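Local coordinates for glycine betaine/carnitine/choline ABC transporter (Staphylococcus aureus subsp. aureus Mu50, PDB 3O66), which probably binds glycine betaine, carnitine or choline as the substrate-binding component of an ABC importer for compatible solutes, at residues 181-186 / 199-204; 17-22 / 258-263; 247-250 / 254-257. All coordinates share one frame; numbering follows the deposited sequence.

Contact 1 (181-186 / 199-204)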
ATOM      1  N   VAL A 181      10.183 -10.449   9.455  1.00 27.81           N
ATOM      2  CA  VAL A 181       9.687  -9.968  10.756  1.00 27.02           C
ATOM      3  C   VAL A 181       8.353 -10.604  11.166  1.00 26.47           C
ATOM      4  O   VAL A 181       8.111 -10.788  12.368  1.00 26.85           O
ATOM      5  CB  VAL A 181       9.621  -8.385  10.865  1.00 26.85           C
ATOM      6  CG1 VAL A 181      10.976  -7.773  10.542  1.00 26.37           C
ATOM      7  CG2 VAL A 181       8.481  -7.787  10.014  1.00 26.35           C
ATOM      8  N   TYR A 182       7.517 -10.979  10.182  1.00 25.97           N
ATOM      9  CA  TYR A 182       6.186 -11.556  10.465  1.00 25.80           C
ATOM     10  C   TYR A 182       6.309 -12.915  11.119  1.00 26.91           C
ATOM     11  O   TYR A 182       5.674 -13.157  12.153  1.00 27.46           O
ATOM     12  CB  TYR A 182       5.293 -11.617   9.218  1.00 25.64           C
ATOM     13  CG  TYR A 182       5.393 -10.331   8.450  1.00 24.97           C
ATOM     14  CD1 TYR A 182       4.706  -9.177   8.881  1.00 22.23           C
ATOM     15  CD2 TYR A 182       6.238 -10.247   7.335  1.00 22.54           C
ATOM     16  CE1 TYR A 182       4.833  -7.977   8.198  1.00 22.00           C
ATOM     17  CE2 TYR A 182       6.368  -9.056   6.633  1.00 22.36           C
ATOM     18  CZ  TYR A 182       5.682  -7.930   7.059  1.00 20.58           C
ATOM     19  OH  TYR A 182       5.888  -6.777   6.319  1.00 20.65           O
ATOM     20  N   ASP A 183       7.140 -13.777  10.551  1.00 28.00           N
ATOM     21  CA  ASP A 183       7.372 -15.092  11.140  1.00 28.90           C
ATOM     22  C   ASP A 183       8.157 -15.011  12.458  1.00 28.17           C
ATOM     23  O   ASP A 183       7.903 -15.785  13.380  1.00 28.37           O
ATOM     24  CB  ASP A 183       8.057 -16.004  10.129  1.00 30.73           C
ATOM     25  CG  ASP A 183       7.150 -16.359   8.969  1.00 34.08           C
ATOM     26  OD1 ASP A 183       5.994 -16.751   9.209  1.00 36.17           O
ATOM     27  OD2 ASP A 183       7.579 -16.235   7.811  1.00 38.11           O
ATOM     28  N   ALA A 184       9.089 -14.060  12.559  1.00 27.31           N
ATOM     29  CA  ALA A 184       9.841 -13.862  13.805  1.00 27.48           C
ATOM     30  C   ALA A 184       8.899 -13.422  14.948  1.00 26.42           C
ATOM     31  O   ALA A 184       9.041 -13.824  16.114  1.00 25.92           O
ATOM     32  CB  ALA A 184      10.970 -12.839  13.574  1.00 27.66           C
ATOM     33  N   LEU A 185       7.903 -12.630  14.611  1.00 25.69           N
ATOM     34  CA  LEU A 185       6.856 -12.266  15.582  1.00 25.52           C
ATOM     35  C   LEU A 185       5.954 -13.479  15.903  1.00 26.12           C
ATOM     36  O   LEU A 185       5.658 -13.768  17.073  1.00 26.53           O
ATOM     37  CB  LEU A 185       6.057 -11.092  15.021  1.00 25.33           C
ATOM     38  CG  LEU A 185       5.262 -10.101  15.845  1.00 26.57           C
ATOM     39  CD1 LEU A 185       6.054  -9.489  17.015  1.00 22.46           C
ATOM     40  CD2 LEU A 185       4.688  -9.018  14.890  1.00 28.34           C
ATOM     41  N   ASN A 186       5.559 -14.213  14.866  1.00 25.76           N
ATOM     42  CA  ASN A 186       4.676 -15.357  15.023  1.00 26.96           C
ATOM     43  C   ASN A 186       5.303 -16.441  15.893  1.00 27.49           C
ATOM     44  O   ASN A 186       4.601 -17.103  16.679  1.00 27.67           O
ATOM     45  CB  ASN A 186       4.321 -15.922  13.655  1.00 27.58           C
ATOM     46  CG  ASN A 186       3.137 -16.874  13.698  1.00 29.35           C
ATOM     47  OD1 ASN A 186       2.133 -16.608  14.346  1.00 29.88           O
ATOM     48  ND2 ASN A 186       3.235 -17.965  12.959  1.00 30.76           N
ATOM     49  N   ASP A 199       0.828  -6.596   4.682  1.00 21.10           N
ATOM     50  CA  ASP A 199       1.392  -7.925   4.438  1.00 22.56           C
ATOM     51  C   ASP A 199       0.361  -9.014   4.742  1.00 22.37           C
ATOM     52  O   ASP A 199      -0.304  -8.982   5.784  1.00 22.40           O
ATOM     53  CB  ASP A 199       2.714  -8.149   5.220  1.00 21.77           C
ATOM     54  CG  ASP A 199       3.441  -9.370   4.741  1.00 24.66           C
ATOM     55  OD1 ASP A 199       4.345  -9.227   3.882  1.00 27.63           O
ATOM     56  OD2 ASP A 199       3.068 -10.496   5.174  1.00 25.84           O
ATOM     57  N   GLY A 200       0.197  -9.959   3.826  1.00 23.83           N
ATOM     58  CA  GLY A 200      -0.739 -11.062   4.030  1.00 25.04           C
ATOM     59  C   GLY A 200      -0.550 -11.851   5.324  1.00 25.44           C
ATOM     60  O   GLY A 200      -1.474 -12.492   5.830  1.00 26.46           O
ATOM     61  N   ARG A 201       0.656 -11.853   5.856  1.00 25.37           N
ATOM     62  CA  ARG A 201       0.887 -12.619   7.075  1.00 25.22           C
ATOM     63  C   ARG A 201       0.199 -11.979   8.268  1.00 24.63           C
ATOM     64  O   ARG A 201      -0.034 -12.637   9.295  1.00 25.74           O
ATOM     65  CB  ARG A 201       2.383 -12.896   7.296  1.00 25.59           C
ATOM     66  CG  ARG A 201       2.900 -13.964   6.311  1.00 27.70           C
ATOM     67  CD  ARG A 201       4.408 -13.930   6.168  1.00 29.15           C
ATOM     68  NE  ARG A 201       4.860 -12.719   5.463  1.00 28.46           N
ATOM     69  CZ  ARG A 201       5.989 -12.673   4.759  1.00 29.50           C
ATOM     70  NH1 ARG A 201       6.358 -11.561   4.140  1.00 29.31           N
ATOM     71  NH2 ARG A 201       6.757 -13.760   4.687  1.00 29.87           N
ATOM     72  N   ILE A 202      -0.157 -10.705   8.133  1.00 23.05           N
ATOM     73  CA  ILE A 202      -0.950 -10.066   9.185  1.00 22.53           C
ATOM     74  C   ILE A 202      -2.303 -10.784   9.278  1.00 22.95           C
ATOM     75  O   ILE A 202      -2.812 -11.023  10.372  1.00 22.25           O
ATOM     76  CB  ILE A 202      -1.154  -8.559   8.913  1.00 21.99           C
ATOM     77  CG1 ILE A 202       0.192  -7.808   9.035  1.00 21.87           C
ATOM     78  CG2 ILE A 202      -2.170  -8.000   9.874  1.00 21.72           C
ATOM     79  CD1 ILE A 202       0.179  -6.408   8.418  1.00 23.82           C
ATOM     80  N   ALA A 203      -2.862 -11.148   8.121  1.00 23.97           N
ATOM     81  CA  ALA A 203      -4.095 -11.956   8.070  1.00 26.47           C
ATOM     82  C   ALA A 203      -3.796 -13.420   8.428  1.00 28.19           C
ATOM     83  O   ALA A 203      -4.563 -14.070   9.147  1.00 30.40           O
ATOM     84  CB  ALA A 203      -4.791 -11.852   6.656  1.00 25.54           C
ATOM     85  N   ALA A 204      -2.687 -13.960   7.949  1.00 28.34           N
ATOM     86  CA  ALA A 204      -2.442 -15.378   8.197  1.00 29.91           C
ATOM     87  C   ALA A 204      -2.218 -15.677   9.680  1.00 30.55           C
ATOM     88  O   ALA A 204      -2.634 -16.746  10.168  1.00 31.26           O
ATOM     89  CB  ALA A 204      -1.269 -15.882   7.370  1.00 30.63           C
TER
HETATM   90  O   HOH W   1       6.496  -7.248   3.786  1.00 30.89           O
HETATM   91  O   HOH W   2       6.268 -16.871   5.571  1.00 39.64           O
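Tyr182 and Arg201 mark the closest backbone approach of two short helices, 181-186 and 200-204, with their CA atoms 6.4 Å apart. Asp199, just ahead of the second helix, is its N-cap: its OD2 accepts the backbone N of Arg201. In a side-on salt bridge, Arg201 NE reaches Asp199 OD2 at 2.9 Å and Arg201 NH1 reaches OD1 of the same acid at 3.1 Å, both on syn sides and nearly straight. OD2 thus takes two donors, the N and NE of Arg201, from opposite faces of the carboxylate plane.

The Asp199 carboxylate stacks on the Tyr182 ring, offset toward its rim, with the two planes 14° apart, and Asp199 CB makes a CH-pi contact 3.9 Å from the ring centroid; Val181 CG2 covers the opposite face. Arg201 bends at chi3 (-70°), which turns its guanidinium back toward the acid and sets it beside Tyr182 CD2, 3.4 Å from Arg201 NE, its plane 21° from the ring. A water joins Tyr182 OH to Asp199 OD1, and the hydroxyl is also hydrogen-bonded to Tyr196 N. A second water accepts from Arg201 NH2 and donates to Asp183 OD2, linking opposite charges not directly bridged; Asp183 OD1 bonds to Tyr205.

An acetate, probably from the crystallisation liquor, lies about 3 Å from the Asp199 side chain. Stacking on the N-cap aspartate joins the helices before and after strand 192-196 of the second sheet. Tyr182 and Ile202 both touch Met119 of strand 116-120, and Ile202 rests on Gln254 of helix 250-261.

Contact 2 (17-22 / 258-263)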
ATOM      1  N   SER A  17       6.540  -5.881  -8.960  1.00 28.31           N
ATOM      2  CA  SER A  17       6.631  -7.331  -8.705  1.00 30.12           C
ATOM      3  C   SER A  17       5.919  -7.832  -7.436  1.00 30.44           C
ATOM      4  O   SER A  17       5.925  -9.047  -7.155  1.00 32.86           O
ATOM      5  CB  SER A  17       8.104  -7.825  -8.752  1.00 32.32           C
ATOM      6  OG  SER A  17       8.937  -6.983  -7.965  1.00 35.38           O
ATOM      7  N   THR A  18       5.262  -6.940  -6.707  1.00 28.98           N
ATOM      8  CA  THR A  18       4.602  -7.292  -5.441  1.00 28.06           C
ATOM      9  C   THR A  18       3.235  -7.878  -5.764  1.00 27.32           C
ATOM     10  O   THR A  18       2.631  -7.505  -6.774  1.00 26.24           O
ATOM     11  CB  THR A  18       4.393  -6.062  -4.547  1.00 27.76           C
ATOM     12  OG1 THR A  18       3.494  -5.132  -5.192  1.00 26.54           O
ATOM     13  CG2 THR A  18       5.727  -5.368  -4.251  1.00 28.02           C
ATOM     14  N   SER A  19       2.774  -8.823  -4.951  1.00 26.64           N
ATOM     15  CA  SER A  19       1.438  -9.399  -5.160  1.00 26.61           C
ATOM     16  C   SER A  19       0.366  -8.327  -5.078  1.00 24.73           C
ATOM     17  O   SER A  19      -0.582  -8.334  -5.842  1.00 24.00           O
ATOM     18  CB  SER A  19       1.136 -10.504  -4.146  1.00 26.41           C
ATOM     19  OG  SER A  19       2.065 -11.543  -4.334  1.00 29.10           O
ATOM     20  N   GLU A  20       0.554  -7.385  -4.166  1.00 23.81           N
ATOM     21  CA  GLU A  20      -0.380  -6.312  -3.985  1.00 23.39           C
ATOM     22  C   GLU A  20      -0.633  -5.522  -5.278  1.00 22.96           C
ATOM     23  O   GLU A  20      -1.792  -5.318  -5.694  1.00 21.89           O
ATOM     24  CB  GLU A  20       0.162  -5.372  -2.923  1.00 23.69           C
ATOM     25  CG  GLU A  20      -0.800  -4.253  -2.607  1.00 25.48           C
ATOM     26  CD  GLU A  20      -0.453  -3.575  -1.295  1.00 26.43           C
ATOM     27  OE1 GLU A  20      -0.528  -4.258  -0.250  1.00 26.68           O
ATOM     28  OE2 GLU A  20      -0.108  -2.382  -1.326  1.00 25.12           O
ATOM     29  N   SER A  21       0.449  -5.059  -5.895  1.00 22.78           N
ATOM     30  CA  SER A  21       0.349  -4.349  -7.167  1.00 22.61           C
ATOM     31  C   SER A  21      -0.259  -5.235  -8.259  1.00 23.23           C
ATOM     32  O   SER A  21      -1.094  -4.769  -9.068  1.00 23.32           O
ATOM     33  CB  SER A  21       1.711  -3.820  -7.591  1.00 22.40           C
ATOM     34  OG  SER A  21       1.634  -3.286  -8.893  1.00 23.43           O
ATOM     35  N   GLN A  22       0.133  -6.508  -8.280  1.00 23.25           N
ATOM     36  CA  GLN A  22      -0.379  -7.404  -9.319  1.00 23.88           C
ATOM     37  C   GLN A  22      -1.881  -7.679  -9.150  1.00 23.23           C
ATOM     38  O   GLN A  22      -2.622  -7.671 -10.138  1.00 23.90           O
ATOM     39  CB  GLN A  22       0.446  -8.678  -9.421  1.00 24.70           C
ATOM     40  CG  GLN A  22       1.911  -8.359  -9.787  1.00 28.01           C
ATOM     41  CD  GLN A  22       2.809  -9.549  -9.682  1.00 34.10           C
ATOM     42  OE1 GLN A  22       2.605 -10.436  -8.843  1.00 36.36           O
ATOM     43  NE2 GLN A  22       3.832  -9.586 -10.535  1.00 36.05           N
ATOM     44  N   TYR A 258      -2.837 -12.339   1.309  1.00 21.25           N
ATOM     45  CA  TYR A 258      -2.682 -13.685   1.869  1.00 23.32           C
ATOM     46  C   TYR A 258      -3.076 -14.734   0.824  1.00 24.56           C
ATOM     47  O   TYR A 258      -2.434 -15.802   0.707  1.00 25.53           O
ATOM     48  CB  TYR A 258      -3.529 -13.822   3.141  1.00 23.43           C
ATOM     49  CG  TYR A 258      -3.568 -15.196   3.793  1.00 28.88           C
ATOM     50  CD1 TYR A 258      -2.419 -15.965   3.936  1.00 33.27           C
ATOM     51  CD2 TYR A 258      -4.762 -15.681   4.335  1.00 33.22           C
ATOM     52  CE1 TYR A 258      -2.457 -17.229   4.559  1.00 35.52           C
ATOM     53  CE2 TYR A 258      -4.818 -16.921   4.962  1.00 38.25           C
ATOM     54  CZ  TYR A 258      -3.665 -17.687   5.072  1.00 38.90           C
ATOM     55  OH  TYR A 258      -3.746 -18.907   5.691  1.00 43.72           O
ATOM     56  N   GLU A 259      -4.134 -14.431   0.077  1.00 24.98           N
ATOM     57  CA  GLU A 259      -4.647 -15.333  -0.952  1.00 26.19           C
ATOM     58  C   GLU A 259      -3.541 -15.605  -1.984  1.00 26.94           C
ATOM     59  O   GLU A 259      -3.415 -16.720  -2.474  1.00 27.84           O
ATOM     60  CB  GLU A 259      -5.861 -14.713  -1.655  1.00 24.98           C
ATOM     61  CG  GLU A 259      -7.130 -14.596  -0.797  1.00 27.76           C
ATOM     62  CD  GLU A 259      -7.723 -15.927  -0.419  1.00 31.42           C
ATOM     63  OE1 GLU A 259      -8.114 -16.706  -1.320  1.00 33.50           O
ATOM     64  OE2 GLU A 259      -7.816 -16.192   0.801  1.00 33.73           O
ATOM     65  N   ALA A 260      -2.774 -14.572  -2.339  1.00 26.46           N
ATOM     66  CA  ALA A 260      -1.681 -14.757  -3.314  1.00 28.18           C
ATOM     67  C   ALA A 260      -0.378 -15.316  -2.718  1.00 30.17           C
ATOM     68  O   ALA A 260       0.200 -16.250  -3.250  1.00 31.51           O
ATOM     69  CB  ALA A 260      -1.422 -13.478  -4.090  1.00 26.80           C
ATOM     70  N   ASP A 261       0.045 -14.777  -1.590  1.00 31.36           N
ATOM     71  CA  ASP A 261       1.351 -15.106  -0.999  1.00 33.93           C
ATOM     72  C   ASP A 261       1.345 -16.292  -0.056  1.00 35.16           C
ATOM     73  O   ASP A 261       2.314 -17.041  -0.011  1.00 38.02           O
ATOM     74  CB  ASP A 261       1.919 -13.899  -0.254  1.00 34.06           C
ATOM     75  CG  ASP A 261       2.298 -12.770  -1.175  1.00 36.13           C
ATOM     76  OD1 ASP A 261       2.568 -13.005  -2.381  1.00 38.40           O
ATOM     77  OD2 ASP A 261       2.312 -11.627  -0.679  1.00 38.32           O
ATOM     78  N   GLY A 262       0.280 -16.445   0.721  1.00 34.88           N
ATOM     79  CA  GLY A 262       0.127 -17.590   1.641  1.00 35.20           C
ATOM     80  C   GLY A 262      -0.572 -18.779   0.996  1.00 35.84           C
ATOM     81  O   GLY A 262      -0.182 -19.932   1.224  1.00 37.18           O
ATOM     82  N   LYS A 263      -1.609 -18.532   0.197  1.00 34.16           N
ATOM     83  CA  LYS A 263      -2.323 -19.662  -0.424  1.00 34.59           C
ATOM     84  C   LYS A 263      -1.821 -19.945  -1.843  1.00 34.06           C
ATOM     85  O   LYS A 263      -2.248 -20.894  -2.481  1.00 34.23           O
ATOM     86  CB  LYS A 263      -3.844 -19.453  -0.411  1.00 34.55           C
ATOM     87  CG  LYS A 263      -4.435 -18.966   0.929  1.00 36.25           C
ATOM     88  CD  LYS A 263      -5.957 -19.045   0.914  1.00 38.07           C
ATOM     89  CE  LYS A 263      -6.543 -18.644   2.254  1.00 38.83           C
ATOM     90  NZ  LYS A 263      -8.026 -18.543   2.194  1.00 39.54           N
TER
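Ser19, in the first turn of helix 19-35, meets Ala260 and Asp261 in the last part of helix 250-261, a helix-to-helix contact within the periplasmic-binding-protein fold to which this family belongs. The Ser19 side chain points at the other helix, with OG beside the backbone N and anti to the carbonyl carbon (chi1 -63°). Asp261 adopts a similar first torsion, -68°, which swings its carboxylate round to the serine although the CB itself is not aimed there. The hydroxyl donates to one carboxylate oxygen, OD1, while OD2 stays farther off, so the acid engages the serine through a single branch. The methyl of Ala260 supplies the apolar half of the contact, its CB lying 3.9 Å from Ser19 CB.

Each segment has its own local fastening. Thr18 is the N-cap of helix 19-35, its OG1 accepting Ser21 N at 3.1 Å. On the other side, Lys263 extends its chain back to Glu259, which also forms a salt bridge with Lys265. Tyr258 O accepts both Gly262 N and Lys263 N. Across the interface, Ser19 OG and Asp261 OD1 are modelled just 2.5 Å apart, a hydrogen bond whose exact length is doubtful and no sign of unusual strength.

Contact 3 (247-250 / 254-257)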
ATOM      1  N   LYS A 247     -13.155   0.668  -1.777  1.00 25.97           N
ATOM      2  CA  LYS A 247     -13.597  -0.745  -1.729  1.00 26.46           C
ATOM      3  C   LYS A 247     -12.630  -1.796  -1.140  1.00 27.03           C
ATOM      4  O   LYS A 247     -12.973  -3.003  -1.017  1.00 28.35           O
ATOM      5  CB  LYS A 247     -14.112  -1.213  -3.091  1.00 25.44           C
ATOM      6  CG  LYS A 247     -15.066  -0.250  -3.802  1.00 25.57           C
ATOM      7  CD  LYS A 247     -16.453  -0.072  -3.119  1.00 27.33           C
ATOM      8  CE  LYS A 247     -17.129   1.250  -3.576  1.00 27.73           C
ATOM      9  NZ  LYS A 247     -17.622   1.151  -5.021  1.00 34.46           N
ATOM     10  N   ILE A 248     -11.418  -1.362  -0.797  1.00 26.13           N
ATOM     11  CA  ILE A 248     -10.446  -2.261  -0.207  1.00 25.45           C
ATOM     12  C   ILE A 248      -9.892  -1.655   1.066  1.00 24.75           C
ATOM     13  O   ILE A 248      -9.014  -0.761   1.007  1.00 24.80           O
ATOM     14  CB  ILE A 248      -9.294  -2.608  -1.201  1.00 25.80           C
ATOM     15  CG1 ILE A 248      -9.856  -2.996  -2.583  1.00 27.26           C
ATOM     16  CG2 ILE A 248      -8.425  -3.733  -0.634  1.00 25.69           C
ATOM     17  CD1 ILE A 248      -8.798  -3.334  -3.613  1.00 28.94           C
ATOM     18  N   SER A 249     -10.412  -2.094   2.212  1.00 23.48           N
ATOM     19  CA  SER A 249      -9.865  -1.622   3.496  1.00 22.92           C
ATOM     20  C   SER A 249      -8.461  -2.181   3.675  1.00 21.84           C
ATOM     21  O   SER A 249      -8.067  -3.069   2.944  1.00 20.47           O
ATOM     22  CB  SER A 249     -10.733  -2.063   4.657  1.00 23.54           C
ATOM     23  OG  SER A 249     -10.775  -3.474   4.784  1.00 20.35           O
ATOM     24  N   THR A 250      -7.716  -1.680   4.647  1.00 20.98           N
ATOM     25  CA  THR A 250      -6.421  -2.301   4.964  1.00 21.69           C
ATOM     26  C   THR A 250      -6.524  -3.797   5.325  1.00 21.13           C
ATOM     27  O   THR A 250      -5.734  -4.616   4.818  1.00 20.92           O
ATOM     28  CB  THR A 250      -5.682  -1.481   6.019  1.00 22.13           C
ATOM     29  OG1 THR A 250      -5.527  -0.158   5.481  1.00 23.38           O
ATOM     30  CG2 THR A 250      -4.285  -2.057   6.324  1.00 23.85           C
ATOM     31  N   GLN A 254      -4.853  -7.013   3.312  1.00 19.52           N
ATOM     32  CA  GLN A 254      -4.111  -8.068   4.003  1.00 20.17           C
ATOM     33  C   GLN A 254      -4.639  -9.435   3.582  1.00 20.36           C
ATOM     34  O   GLN A 254      -3.848 -10.318   3.200  1.00 21.92           O
ATOM     35  CB  GLN A 254      -4.196  -7.921   5.521  1.00 19.84           C
ATOM     36  CG  GLN A 254      -3.442  -6.692   6.095  1.00 19.48           C
ATOM     37  CD  GLN A 254      -3.993  -6.301   7.444  1.00 20.41           C
ATOM     38  OE1 GLN A 254      -4.889  -6.975   7.970  1.00 19.66           O
ATOM     39  NE2 GLN A 254      -3.463  -5.224   8.027  1.00 19.20           N
ATOM     40  N   ARG A 255      -5.971  -9.589   3.598  1.00 19.92           N
ATOM     41  CA  ARG A 255      -6.601 -10.842   3.186  1.00 20.61           C
ATOM     42  C   ARG A 255      -6.321 -11.206   1.736  1.00 20.57           C
ATOM     43  O   ARG A 255      -6.077 -12.378   1.422  1.00 21.11           O
ATOM     44  CB  ARG A 255      -8.137 -10.857   3.429  1.00 21.62           C
ATOM     45  CG  ARG A 255      -8.535 -11.101   4.900  1.00 23.87           C
ATOM     46  CD  ARG A 255     -10.082 -11.183   5.067  1.00 25.01           C
ATOM     47  NE  ARG A 255     -10.696  -9.864   4.910  1.00 26.28           N
ATOM     48  CZ  ARG A 255     -10.800  -8.954   5.881  1.00 25.34           C
ATOM     49  NH1 ARG A 255     -11.367  -7.789   5.621  1.00 24.64           N
ATOM     50  NH2 ARG A 255     -10.322  -9.195   7.104  1.00 25.71           N
ATOM     51  N   LEU A 256      -6.392 -10.223   0.846  1.00 20.23           N
ATOM     52  CA  LEU A 256      -6.142 -10.474  -0.569  1.00 20.71           C
ATOM     53  C   LEU A 256      -4.690 -10.861  -0.763  1.00 20.40           C
ATOM     54  O   LEU A 256      -4.387 -11.810  -1.483  1.00 21.50           O
ATOM     55  CB  LEU A 256      -6.486  -9.224  -1.412  1.00 19.74           C
ATOM     56  CG  LEU A 256      -7.983  -8.912  -1.468  1.00 23.82           C
ATOM     57  CD1 LEU A 256      -8.177  -7.533  -2.117  1.00 23.80           C
ATOM     58  CD2 LEU A 256      -8.794 -10.029  -2.192  1.00 26.35           C
ATOM     59  N   ASN A 257      -3.783 -10.138  -0.110  1.00 19.41           N
ATOM     60  CA  ASN A 257      -2.357 -10.507  -0.216  1.00 20.22           C
ATOM     61  C   ASN A 257      -2.112 -11.938   0.268  1.00 20.90           C
ATOM     62  O   ASN A 257      -1.284 -12.664  -0.296  1.00 21.54           O
ATOM     63  CB  ASN A 257      -1.471  -9.544   0.547  1.00 20.05           C
ATOM     64  CG  ASN A 257      -1.167  -8.297  -0.248  1.00 22.05           C
ATOM     65  OD1 ASN A 257      -1.045  -8.341  -1.494  1.00 23.82           O
ATOM     66  ND2 ASN A 257      -1.071  -7.166   0.443  1.00 22.92           N
TER
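Thr250 O accepts the backbone N of Gln254 at 3.0 Å, the i to i+4 bond of the first turn of helix 250-261, with an N-H...O angle of 161°. The contact joins the loop leading into helix 250-261 to that helix's first two turns. Gln254 leaves the backbone with CG beside its N (chi1 -69°) and then runs extended, which carries it alongside the carbonyl it has just bonded: CG lies 3.3 Å from Thr250 O. Farther out, its NE2 sits 3.7 Å from Thr250 CG2, a methyl placed there because it stands anti to the backbone N. NE2 is bonded elsewhere, to Ser197 O.

Ser249 is the N-cap, and its OG accepts the backbone N of Glu252, the classical way of satisfying an amide exposed at the start of a helix. Arg255 reaches back along the helix surface to the same region, its NH1 4.4 Å from Ser249 OG, too far to bond; its salt bridge goes to Glu252, which thus offers its backbone N to the cap and its carboxylate to the arginine.

On the buried side, Ile248, in the loop before the N-cap, packs across Leu256 two turns into the helix. The side chains cross at about a right angle, with Ile248 CG2 meeting Leu256 CD1 at 4.1 Å. Both touch Phe274 of helix 267-277; Ile248 also reaches Met27 of helix 19-35, while Gln254 packs on Ile202 and Ala203 of helix 200-204.

Overall arrangement
Helix 250-261 unites the three sites: contact 3 forms its start, contact 2 uses its C-terminal part, and contact 1 leans on it from the side through Ala203 and Ala204, which touch Tyr258. Contact 3 lies nearest the chain centre, about 10 Å between centres, against 12 Å for contact 2 and 16 Å for contact 1. Each is partly buried, yet the chemistry differs. Contact 3 pairs a routine helix bond with an apolar crossing, contact 2 pairs a hydroxyl-carboxylate bond with a small methyl contact, and contact 1 stacks a tyrosine on a salt-bridged pair, with waters spanning the helices. Between contacts 2 and 3, Glu20 OE1 and Asn257 ND2 are 3.0 Å apart, probably hydrogen-bonded.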